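PDB 4N09: adenosine kinase from Trypanosoma brucei brucei, which probably catalyses the magnesium-dependent transfer of a phosphate from ATP to adenosine, giving AMP and ADP in purine salvage. Local coordinates for residues A[219-224]-A[263-268]; A[75-80]-A[325-330]; A[16-21]-A[137-142]. All blocks are in the same frame, centred on the assembly; numbering follows the deposited sequence.

How the interactions relate
The three contacts lie around the ADP site and the adenosine site of one PfkB-family kinase. Interactions 1 and 2 both reach ADP: Thr267 of 263-268 bonds to its alpha-phosphate, while helix 318-333, through residues 325-330, lies against its ribose and adenine. Their centres are about 18 Å apart and their nearest atoms about 5 Å; they do not touch each other, and both touch ADP. Interaction 3 belongs to the smaller sheet and holds adenosine; its centre is about 24 Å from that of interaction 1 and about 23 Å from that of interaction 2. Thr267 has its side chain about 11 Å from adenosine. Asp302, the predicted proton acceptor, is hydrogen-bonded to adenosine.

Interaction 1. Residues A[219-224]-A[263-268]; sequences TDIIVA and VVVFTR. With ADP (adenosine-5'-diphosphate), chain F.
Ile222 and Ala224 of 219-224 zip onto Val263, Val265 and Thr267 of 263-268 as neighbouring parallel strands in the large mixed sheet of the ribokinase-like fold, and the chain between them, rich in helix, makes a beta-alpha-beta crossover. The strand axes are 4.7 Å apart and run within 9° of each other.

Five backbone hydrogen bonds join the pair, all of ordinary length. Val263 N bonds to Asp220 O and Ile222 N to Val263 O; Val265 N donates to Ile222 O at 2.9 Å, the straightest of the set (171°). Ala224 N to Val265 O and Thr267 N to Ala224 O complete the series. Between them, CA-H...O contacts go from Ile221 and Val223 to the carbonyls of Val263 and Val265.

Apolar packing covers both sides of the sheet. On the side with Ile221, Val223, Val263 and Val265, Ile221 and Val263 lie alongside each other pointing the same way, with Ile221 CG1 4.0 Å from Val263 CB. The other side carries Ile222, Ala224, Val264 and Phe266, and there Val264 and Phe266 also meet helix 243-252. The Phe266 ring has Val264 CG1 over one face, 3.5 Å above its plane and offset toward the rim, while Ala224 CB comes to CD1 of Phe266 at 3.7 Å.

The polar business is at the C-terminal ends of the strands, where kinases of this fold bind their nucleotide. Asn225, the last residue of strand 221-225, also bonds to ADP. With chi1 at 57°, the Thr267 hydroxyl sits between its backbone N and carbonyl carbon, a rotation that turns it to the nucleotide: Thr267 OG1 donates to O2A of the ADP alpha-phosphate at 2.8 Å.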
loop_
_atom_site.group_PDB
_atom_site.type_symbol
_atom_site.label_atom_id
_atom_site.label_comp_id
_atom_site.label_asym_id
_atom_site.label_seq_id
_atom_site.Cartn_x
_atom_site.Cartn_y
_atom_site.Cartn_z
ATOM N N THR A 219 -15.384 -2.971 4.119
ATOM C CA THR A 219 -14.075 -2.696 4.654
ATOM C C THR A 219 -14.104 -2.554 6.150
ATOM O O THR A 219 -14.715 -1.636 6.676
ATOM C CB THR A 219 -13.514 -1.423 3.999
ATOM O OG1 THR A 219 -13.373 -1.654 2.590
ATOM C CG2 THR A 219 -12.162 -1.084 4.532
ATOM N N ASP A 220 -13.377 -3.431 6.835
ATOM C CA ASP A 220 -13.320 -3.390 8.286
ATOM C C ASP A 220 -12.354 -2.315 8.750
ATOM O O ASP A 220 -12.600 -1.648 9.742
ATOM C CB ASP A 220 -12.895 -4.764 8.829
ATOM C CG ASP A 220 -13.892 -5.859 8.478
ATOM O OD1 ASP A 220 -15.018 -5.816 9.026
ATOM O OD2 ASP A 220 -13.555 -6.747 7.656
ATOM N N ILE A 221 -11.192 -2.224 8.098
ATOM C CA ILE A 221 -10.193 -1.241 8.474
ATOM C C ILE A 221 -9.844 -0.352 7.306
ATOM O O ILE A 221 -9.461 -0.835 6.249
ATOM C CB ILE A 221 -8.906 -1.907 8.998
ATOM C CG1 ILE A 221 -9.240 -2.760 10.210
ATOM C CG2 ILE A 221 -7.867 -0.850 9.362
ATOM C CD1 ILE A 221 -8.042 -3.172 11.042
ATOM N N ILE A 222 -9.872 0.948 7.545
ATOM C CA ILE A 222 -9.499 1.913 6.541
ATOM C C ILE A 222 -8.281 2.662 6.999
ATOM O O ILE A 222 -8.288 3.275 8.057
ATOM C CB ILE A 222 -10.596 2.952 6.336
ATOM C CG1 ILE A 222 -11.862 2.285 5.845
ATOM C CG2 ILE A 222 -10.154 3.993 5.332
ATOM C CD1 ILE A 222 -13.058 3.211 5.968
ATOM N N VAL A 223 -7.258 2.682 6.157
ATOM C CA VAL A 223 -6.006 3.330 6.495
ATOM C C VAL A 223 -5.676 4.412 5.489
ATOM O O VAL A 223 -5.878 4.235 4.304
ATOM C CB VAL A 223 -4.861 2.332 6.480
ATOM C CG1 VAL A 223 -3.591 3.027 6.944
ATOM C CG2 VAL A 223 -5.173 1.174 7.396
ATOM N N ALA A 224 -5.164 5.526 5.970
ATOM C CA ALA A 224 -4.753 6.595 5.096
ATOM C C ALA A 224 -3.824 7.544 5.780
ATOM O O ALA A 224 -3.624 7.448 6.972
ATOM C CB ALA A 224 -5.973 7.362 4.605
ATOM N N VAL A 263 -12.685 0.183 11.819
ATOM C CA VAL A 263 -11.574 0.892 12.439
ATOM C C VAL A 263 -11.000 1.837 11.414
ATOM O O VAL A 263 -10.912 1.503 10.226
ATOM C CB VAL A 263 -10.465 -0.099 12.862
ATOM C CG1 VAL A 263 -9.261 0.645 13.438
ATOM C CG2 VAL A 263 -11.006 -1.116 13.856
ATOM N N VAL A 264 -10.538 2.992 11.858
ATOM C CA VAL A 264 -9.959 3.957 10.933
ATOM C C VAL A 264 -8.620 4.428 11.474
ATOM O O VAL A 264 -8.525 4.883 12.604
ATOM C CB VAL A 264 -10.924 5.149 10.710
ATOM C CG1 VAL A 264 -10.311 6.206 9.799
ATOM C CG2 VAL A 264 -12.224 4.661 10.105
ATOM N N VAL A 265 -7.606 4.366 10.620
ATOM C CA VAL A 265 -6.244 4.720 10.983
ATOM C C VAL A 265 -5.702 5.777 10.002
ATOM O O VAL A 265 -5.550 5.508 8.822
ATOM C CB VAL A 265 -5.351 3.484 10.922
ATOM C CG1 VAL A 265 -3.956 3.797 11.420
ATOM C CG2 VAL A 265 -5.933 2.390 11.768
ATOM N N PHE A 266 -5.420 6.968 10.510
ATOM C CA PHE A 266 -4.889 8.024 9.705
ATOM C C PHE A 266 -3.534 8.406 10.256
ATOM O O PHE A 266 -3.440 8.882 11.395
ATOM C CB PHE A 266 -5.792 9.260 9.768
ATOM C CG PHE A 266 -7.113 9.122 9.066
ATOM C CD1 PHE A 266 -7.263 8.282 7.969
ATOM C CD2 PHE A 266 -8.207 9.892 9.477
ATOM C CE1 PHE A 266 -8.479 8.190 7.311
ATOM C CE2 PHE A 266 -9.432 9.792 8.827
ATOM C CZ PHE A 266 -9.563 8.944 7.730
ATOM N N THR A 267 -2.492 8.225 9.451
ATOM C CA THR A 267 -1.167 8.657 9.839
ATOM C C THR A 267 -0.991 10.148 9.539
ATOM O O THR A 267 -1.781 10.730 8.802
ATOM C CB THR A 267 -0.069 7.864 9.124
ATOM O OG1 THR A 267 -0.238 7.969 7.706
ATOM C CG2 THR A 267 -0.119 6.418 9.546
ATOM N N ARG A 268 0.035 10.751 10.137
ATOM C CA ARG A 268 0.257 12.191 10.051
ATOM C C ARG A 268 1.723 12.519 10.157
ATOM O O ARG A 268 2.117 13.378 10.930
ATOM C CB ARG A 268 -0.480 12.895 11.186
ATOM C CG ARG A 268 -1.991 12.728 11.115
ATOM C CD ARG A 268 -2.709 13.762 11.950
ATOM N NE ARG A 268 -2.561 13.500 13.367
ATOM C CZ ARG A 268 -3.173 14.186 14.322
ATOM N NH1 ARG A 268 -3.962 15.192 14.005
ATOM N NH2 ARG A 268 -3.001 13.852 15.595
HETATM P PB ADP F . 2.837 8.542 3.773
HETATM O O1B ADP F . 1.519 7.899 3.308
HETATM O O2B ADP F . 4.120 7.851 3.311
HETATM O O3B ADP F . 2.944 10.052 3.600
HETATM P PA ADP F . 3.088 9.337 6.510
HETATM O O1A ADP F . 4.001 10.369 5.847
HETATM O O2A ADP F . 1.857 9.773 7.308
HETATM O O3A ADP F . 2.677 8.278 5.370
HETATM O "O5'" ADP F . 4.032 8.474 7.497
HETATM C "C5'" ADP F . 3.762 7.142 7.866
HETATM C "C4'" ADP F . 4.507 6.956 9.142
HETATM O "O4'" ADP F . 5.893 7.055 8.861
HETATM C "C3'" ADP F . 4.181 8.017 10.188
HETATM O "O3'" ADP F . 3.016 7.690 10.956
HETATM C "C2'" ADP F . 5.467 8.009 10.973
HETATM O "O2'" ADP F . 5.468 6.923 11.856
HETATM C "C1'" ADP F . 6.538 7.711 9.952
HETATM N N9 ADP F . 7.156 8.982 9.471
HETATM C C8 ADP F . 6.858 9.583 8.309
HETATM N N7 ADP F . 7.589 10.702 8.171
HETATM C C5 ADP F . 8.371 10.825 9.244
HETATM C C6 ADP F . 9.383 11.781 9.706
HETATM N N6 ADP F . 9.695 12.841 8.939
HETATM N N1 ADP F . 9.976 11.574 10.905
HETATM C C2 ADP F . 9.670 10.513 11.661
HETATM N N3 ADP F . 8.767 9.612 11.267
HETATM C C4 ADP F . 8.091 9.703 10.100
#

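Interaction 2. Residues A[75-80]-A[325-330]. With ADP (adenosine-5'-diphosphate), chain F.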
loop_
_atom_site.group_PDB
_atom_site.type_symbol
_atom_site.label_atom_id
_atom_site.label_comp_id
_atom_site.label_asym_id
_atom_site.label_seq_id
_atom_site.Cartn_x
_atom_site.Cartn_y
_atom_site.Cartn_z
ATOM N N ALA A 75 6.083 -6.566 5.815
ATOM C CA ALA A 75 5.463 -7.501 6.732
ATOM C C ALA A 75 6.287 -8.769 6.840
ATOM O O ALA A 75 6.511 -9.271 7.925
ATOM C CB ALA A 75 4.040 -7.808 6.289
ATOM N N GLN A 76 6.749 -9.284 5.713
ATOM C CA GLN A 76 7.517 -10.542 5.707
ATOM C C GLN A 76 8.838 -10.351 6.424
ATOM O O GLN A 76 9.254 -11.168 7.238
ATOM C CB GLN A 76 7.716 -11.001 4.277
ATOM C CG GLN A 76 8.297 -12.396 4.119
ATOM C CD GLN A 76 7.387 -13.498 4.620
ATOM O OE1 GLN A 76 6.353 -13.811 4.021
ATOM N NE2 GLN A 76 7.784 -14.114 5.722
ATOM N N TRP A 77 9.453 -9.203 6.214
ATOM C CA TRP A 77 10.672 -8.837 6.975
ATOM C C TRP A 77 10.498 -8.903 8.509
ATOM O O TRP A 77 11.439 -9.203 9.246
ATOM C CB TRP A 77 11.118 -7.433 6.576
ATOM C CG TRP A 77 12.343 -6.987 7.299
ATOM C CD1 TRP A 77 13.624 -7.430 7.105
ATOM C CD2 TRP A 77 12.413 -6.022 8.351
ATOM N NE1 TRP A 77 14.495 -6.812 7.986
ATOM C CE2 TRP A 77 13.770 -5.941 8.761
ATOM C CE3 TRP A 77 11.461 -5.228 8.994
ATOM C CZ2 TRP A 77 14.194 -5.081 9.756
ATOM C CZ3 TRP A 77 11.885 -4.380 10.009
ATOM C CH2 TRP A 77 13.232 -4.308 10.372
ATOM N N MET A 78 9.298 -8.616 8.990
ATOM C CA MET A 78 9.009 -8.710 10.424
ATOM C C MET A 78 8.705 -10.135 10.886
ATOM O O MET A 78 8.521 -10.362 12.069
ATOM C CB MET A 78 7.821 -7.832 10.769
ATOM C CG MET A 78 8.078 -6.347 10.678
ATOM S SD MET A 78 9.133 -5.734 11.989
ATOM C CE MET A 78 8.211 -6.004 13.513
ATOM N N GLN A 79 8.634 -11.077 9.966
ATOM C CA GLN A 79 8.334 -12.445 10.319
ATOM C C GLN A 79 9.221 -13.378 9.501
ATOM O O GLN A 79 8.738 -14.221 8.735
ATOM C CB GLN A 79 6.864 -12.748 9.982
ATOM C CG GLN A 79 5.823 -11.872 10.672
ATOM C CD GLN A 79 5.742 -12.104 12.169
ATOM O OE1 GLN A 79 6.311 -13.075 12.699
ATOM N NE2 GLN A 79 5.044 -11.195 12.872
ATOM N N GLN A 80 10.522 -13.235 9.654
ATOM C CA GLN A 80 11.461 -13.968 8.782
ATOM C C GLN A 80 11.509 -15.480 9.007
ATOM O O GLN A 80 11.884 -16.239 8.114
ATOM C CB GLN A 80 12.853 -13.361 8.889
ATOM C CG GLN A 80 12.934 -12.044 8.143
ATOM C CD GLN A 80 14.271 -11.379 8.347
ATOM O OE1 GLN A 80 15.298 -12.016 8.190
ATOM N NE2 GLN A 80 14.262 -10.106 8.717
ATOM N N GLY A 325 3.853 -0.363 13.234
ATOM C CA GLY A 325 3.913 0.447 12.007
ATOM C C GLY A 325 4.853 1.649 12.120
ATOM O O GLY A 325 5.601 1.929 11.215
ATOM N N HIS A 326 4.824 2.356 13.236
ATOM C CA HIS A 326 5.753 3.443 13.428
ATOM C C HIS A 326 7.164 2.945 13.390
ATOM O O HIS A 326 8.045 3.609 12.842
ATOM C CB HIS A 326 5.494 4.152 14.753
ATOM C CG HIS A 326 4.183 4.878 14.792
ATOM N ND1 HIS A 326 3.600 5.307 15.962
ATOM C CD2 HIS A 326 3.337 5.241 13.799
ATOM C CE1 HIS A 326 2.462 5.925 15.686
ATOM N NE2 HIS A 326 2.272 5.882 14.380
ATOM N N TYR A 327 7.410 1.794 14.003
ATOM C CA TYR A 327 8.752 1.256 14.028
ATOM C C TYR A 327 9.211 0.941 12.615
ATOM O O TYR A 327 10.321 1.295 12.237
ATOM C CB TYR A 327 8.864 0.019 14.932
ATOM C CG TYR A 327 10.126 -0.735 14.653
ATOM C CD1 TYR A 327 11.340 -0.327 15.220
ATOM C CD2 TYR A 327 10.134 -1.812 13.793
ATOM C CE1 TYR A 327 12.505 -1.005 14.956
ATOM C CE2 TYR A 327 11.295 -2.506 13.522
ATOM C CZ TYR A 327 12.483 -2.102 14.099
ATOM O OH TYR A 327 13.669 -2.768 13.791
ATOM N N THR A 328 8.379 0.295 11.822
ATOM C CA THR A 328 8.845 -0.081 10.486
ATOM C C THR A 328 9.039 1.119 9.605
ATOM O O THR A 328 9.977 1.150 8.797
ATOM C CB THR A 328 7.926 -1.094 9.764
ATOM O OG1 THR A 328 6.584 -0.609 9.722
ATOM C CG2 THR A 328 7.970 -2.408 10.482
ATOM N N ALA A 329 8.121 2.079 9.700
ATOM C CA ALA A 329 8.179 3.266 8.852
ATOM C C ALA A 329 9.413 4.057 9.166
ATOM O O ALA A 329 10.062 4.559 8.259
ATOM C CB ALA A 329 6.961 4.125 9.048
ATOM N N GLN A 330 9.763 4.115 10.443
ATOM C CA GLN A 330 10.948 4.836 10.854
ATOM C C GLN A 330 12.258 4.123 10.477
ATOM O O GLN A 330 13.276 4.764 10.287
ATOM C CB GLN A 330 10.887 5.180 12.344
ATOM C CG GLN A 330 9.857 6.262 12.607
ATOM C CD GLN A 330 9.952 6.857 13.986
ATOM O OE1 GLN A 330 10.524 6.272 14.895
ATOM N NE2 GLN A 330 9.376 8.019 14.156
HETATM P PB ADP F . 2.837 8.542 3.773
HETATM O O1B ADP F . 1.519 7.899 3.308
HETATM O O2B ADP F . 4.120 7.851 3.311
HETATM O O3B ADP F . 2.944 10.052 3.600
HETATM P PA ADP F . 3.088 9.337 6.510
HETATM O O1A ADP F . 4.001 10.369 5.847
HETATM O O2A ADP F . 1.857 9.773 7.308
HETATM O O3A ADP F . 2.677 8.278 5.370
HETATM O "O5'" ADP F . 4.032 8.474 7.497
HETATM C "C5'" ADP F . 3.762 7.142 7.866
HETATM C "C4'" ADP F . 4.507 6.956 9.142
HETATM O "O4'" ADP F . 5.893 7.055 8.861
HETATM C "C3'" ADP F . 4.181 8.017 10.188
HETATM O "O3'" ADP F . 3.016 7.690 10.956
HETATM C "C2'" ADP F . 5.467 8.009 10.973
HETATM O "O2'" ADP F . 5.468 6.923 11.856
HETATM C "C1'" ADP F . 6.538 7.711 9.952
HETATM N N9 ADP F . 7.156 8.982 9.471
HETATM C C8 ADP F . 6.858 9.583 8.309
HETATM N N7 ADP F . 7.589 10.702 8.171
HETATM C C5 ADP F . 8.371 10.825 9.244
HETATM C C6 ADP F . 9.383 11.781 9.706
HETATM N N6 ADP F . 9.695 12.841 8.939
HETATM N N1 ADP F . 9.976 11.574 10.905
HETATM C C2 ADP F . 9.670 10.513 11.661
HETATM N N3 ADP F . 8.767 9.612 11.267
HETATM C C4 ADP F . 8.091 9.703 10.100
#
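Met78 and Thr328 mark the closest backbone approach, CA atoms 8.6 Å apart, and no hydrogen bond crosses between the two segments. A chi2 of -72° folds Met78 so that SD lies 3.8 Å from Thr328 CG2. The same sulfur lies at the edge of the Tyr327 ring, 5.4 Å from the ring centroid, a Met-aromatic contact. Trp77 and Tyr327 cross at about a right angle: Trp77 CZ3 is 4.0 Å from Tyr327 CE2, and Tyr327 OH comes to the indole rim near its plane, 3.8 Å from Trp77 CH2. In Tyr327, CG is anti to the backbone N (chi1 164°), which sends the ring toward Trp77. Here the end region of helix 67-77 and the turn after it pack on helix 318-333 within the large alpha/beta domain of the PfkB fold, with the C-terminal tail laid over them. Trp77 stacks on Phe340 and its NE1 bonds to Pro341 O, while Tyr327 stacks on Phe346 and its OH bonds to Ser345 N. Thr328 OG1 is held by Ala303 O. His326 and Ala329 also touch the ADP ribose, and Gln330 NE2 makes a weak, 3.4 Å hydrogen bond to adenine N3.

Interaction 3. Residues A[16-21]-A[137-142]. With ADN (adenosine), chain E.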
loop_
_atom_site.group_PDB
_atom_site.type_symbol
_atom_site.label_atom_id
_atom_site.label_comp_id
_atom_site.label_asym_id
_atom_site.label_seq_id
_atom_site.Cartn_x
_atom_site.Cartn_y
_atom_site.Cartn_z
ATOM N N ASN A 16 -0.801 -3.613 -7.571
ATOM C CA ASN A 16 -0.182 -3.536 -8.877
ATOM C C ASN A 16 1.325 -3.637 -8.780
ATOM O O ASN A 16 1.949 -2.757 -8.221
ATOM C CB ASN A 16 -0.540 -2.196 -9.479
ATOM C CG ASN A 16 -2.028 -1.982 -9.533
ATOM O OD1 ASN A 16 -2.793 -2.937 -9.709
ATOM N ND2 ASN A 16 -2.453 -0.751 -9.398
ATOM N N PRO A 17 1.917 -4.734 -9.261
ATOM C CA PRO A 17 3.377 -4.855 -9.117
ATOM C C PRO A 17 4.082 -4.005 -10.168
ATOM O O PRO A 17 3.799 -4.158 -11.342
ATOM C CB PRO A 17 3.635 -6.343 -9.327
ATOM C CG PRO A 17 2.471 -6.831 -10.113
ATOM C CD PRO A 17 1.307 -5.929 -9.858
ATOM N N LEU A 18 4.925 -3.075 -9.730
ATOM C CA LEU A 18 5.563 -2.101 -10.610
ATOM C C LEU A 18 7.026 -2.032 -10.311
ATOM O O LEU A 18 7.437 -2.192 -9.164
ATOM C CB LEU A 18 5.021 -0.705 -10.383
ATOM C CG LEU A 18 3.513 -0.526 -10.448
ATOM C CD1 LEU A 18 3.167 0.922 -10.130
ATOM C CD2 LEU A 18 2.974 -0.932 -11.796
ATOM N N LEU A 19 7.813 -1.825 -11.359
ATOM C CA LEU A 19 9.223 -1.619 -11.208
ATOM C C LEU A 19 9.467 -0.140 -11.098
ATOM O O LEU A 19 9.062 0.615 -11.970
ATOM C CB LEU A 19 9.980 -2.156 -12.407
ATOM C CG LEU A 19 11.483 -2.153 -12.119
ATOM C CD1 LEU A 19 11.990 -3.544 -11.757
ATOM C CD2 LEU A 19 12.224 -1.583 -13.312
ATOM N N ASP A 20 10.140 0.266 -10.028
ATOM C CA ASP A 20 10.445 1.665 -9.812
ATOM C C ASP A 20 11.720 2.061 -10.546
ATOM O O ASP A 20 12.801 1.477 -10.335
ATOM C CB ASP A 20 10.579 1.993 -8.321
ATOM C CG ASP A 20 9.246 2.015 -7.596
ATOM O OD1 ASP A 20 8.186 2.034 -8.259
ATOM O OD2 ASP A 20 9.245 2.029 -6.342
ATOM N N VAL A 21 11.581 3.076 -11.397
ATOM C CA VAL A 21 12.677 3.626 -12.151
ATOM C C VAL A 21 12.926 5.027 -11.620
ATOM O O VAL A 21 12.134 5.937 -11.833
ATOM C CB VAL A 21 12.337 3.690 -13.644
ATOM C CG1 VAL A 21 13.506 4.268 -14.418
ATOM C CG2 VAL A 21 11.965 2.306 -14.174
ATOM N N LEU A 137 5.680 10.580 -8.120
ATOM C CA LEU A 137 5.498 9.275 -8.762
ATOM C C LEU A 137 4.601 9.296 -9.964
ATOM O O LEU A 137 3.529 9.874 -9.933
ATOM C CB LEU A 137 4.909 8.286 -7.748
ATOM C CG LEU A 137 5.633 8.269 -6.402
ATOM C CD1 LEU A 137 5.020 7.260 -5.447
ATOM C CD2 LEU A 137 7.120 7.975 -6.577
ATOM N N VAL A 138 5.022 8.625 -11.023
ATOM C CA VAL A 138 4.183 8.520 -12.207
ATOM C C VAL A 138 4.096 7.061 -12.607
ATOM O O VAL A 138 5.090 6.469 -13.015
ATOM C CB VAL A 138 4.737 9.362 -13.376
ATOM C CG1 VAL A 138 3.867 9.212 -14.609
ATOM C CG2 VAL A 138 4.814 10.831 -12.976
ATOM N N ALA A 139 2.908 6.478 -12.453
ATOM C CA ALA A 139 2.766 5.027 -12.551
ATOM C C ALA A 139 2.230 4.649 -13.895
ATOM O O ALA A 139 1.211 5.181 -14.336
ATOM C CB ALA A 139 1.860 4.497 -11.465
ATOM N N ASP A 140 2.963 3.770 -14.567
ATOM C CA ASP A 140 2.543 3.220 -15.834
ATOM C C ASP A 140 2.263 1.735 -15.608
ATOM O O ASP A 140 3.155 0.900 -15.707
ATOM C CB ASP A 140 3.619 3.432 -16.903
ATOM C CG ASP A 140 3.238 2.831 -18.255
ATOM O OD1 ASP A 140 2.071 2.385 -18.425
ATOM O OD2 ASP A 140 4.111 2.812 -19.146
ATOM N N LEU A 141 0.992 1.426 -15.345
ATOM C CA LEU A 141 0.580 0.096 -14.919
ATOM C C LEU A 141 0.917 -1.014 -15.896
ATOM O O LEU A 141 1.264 -2.114 -15.479
ATOM C CB LEU A 141 -0.908 0.095 -14.628
ATOM C CG LEU A 141 -1.351 0.411 -13.205
ATOM C CD1 LEU A 141 -0.574 1.535 -12.566
ATOM C CD2 LEU A 141 -2.838 0.698 -13.148
ATOM N N GLY A 142 0.808 -0.753 -17.197
ATOM C CA GLY A 142 1.025 -1.812 -18.175
ATOM C C GLY A 142 0.252 -3.092 -17.851
ATOM O O GLY A 142 -0.985 -3.082 -17.779
HETATM O "O5'" ADN E . 4.673 4.052 -1.865
HETATM C "C5'" ADN E . 5.350 4.336 -3.089
HETATM C "C4'" ADN E . 5.122 3.212 -4.066
HETATM O "O4'" ADN E . 3.930 3.485 -4.776
HETATM C "C3'" ADN E . 6.172 3.069 -5.135
HETATM O "O3'" ADN E . 6.937 1.944 -4.738
HETATM C "C2'" ADN E . 5.406 2.825 -6.431
HETATM O "O2'" ADN E . 5.813 1.671 -7.219
HETATM C "C1'" ADN E . 3.992 2.652 -5.922
HETATM N N9 ADN E . 2.901 3.112 -6.773
HETATM C C8 ADN E . 2.728 4.369 -7.215
HETATM N N7 ADN E . 1.594 4.510 -7.940
HETATM C C5 ADN E . 1.054 3.282 -7.919
HETATM C C6 ADN E . -0.148 2.716 -8.493
HETATM N N6 ADN E . -0.976 3.490 -9.200
HETATM N N1 ADN E . -0.358 1.419 -8.245
HETATM C C2 ADN E . 0.483 0.651 -7.505
HETATM N N3 ADN E . 1.607 1.106 -6.952
HETATM C C4 ADN E . 1.901 2.379 -7.134
#
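Leu18 reaches Ala139 and Leu141 by an extended side chain: CG is anti to the carbonyl carbon (chi1 -53°) and CD1 is anti to CA (chi2 177°), which carries its two methyls out to separate neighbours. CD1 of Leu18 comes to Ala139 CB at 4.0 Å, and its CD2 lies 4.1 Å from Leu141 CA. No hydrogen bond links the two segments; the contact is mostly apolar, though the Asn16 amide ND2 also touches Leu141 CD2, 4.0 Å away. Strands 18-24 and 134-140, on which the segments lie, belong to the five-stranded sheet that forms the small lid domain of PfkB kinases, with strand 124-131 between them. Adenosine lies against this joint. Leu18 CD1 sits over the adenine face at N3, 3.5 Å away, and Ala139 CB near N7 and Leu141 CD1 near N6 approach the same face, so the three apolar groups form one bed for the base. Polar bonds then fix its position. Asn16 ND2 donates to adenine N1 at 3.2 Å (161°), and also makes a weak bond to Phe172 O. The Asp20 carboxylate takes both ribose hydroxyls, its OD1 accepting from O2' at 2.6 Å and its OD2 from O3' at 2.8 Å, a two-point grip that fixes the sugar's rotation. Leu137 CD1 packs beside C5' of the ribose.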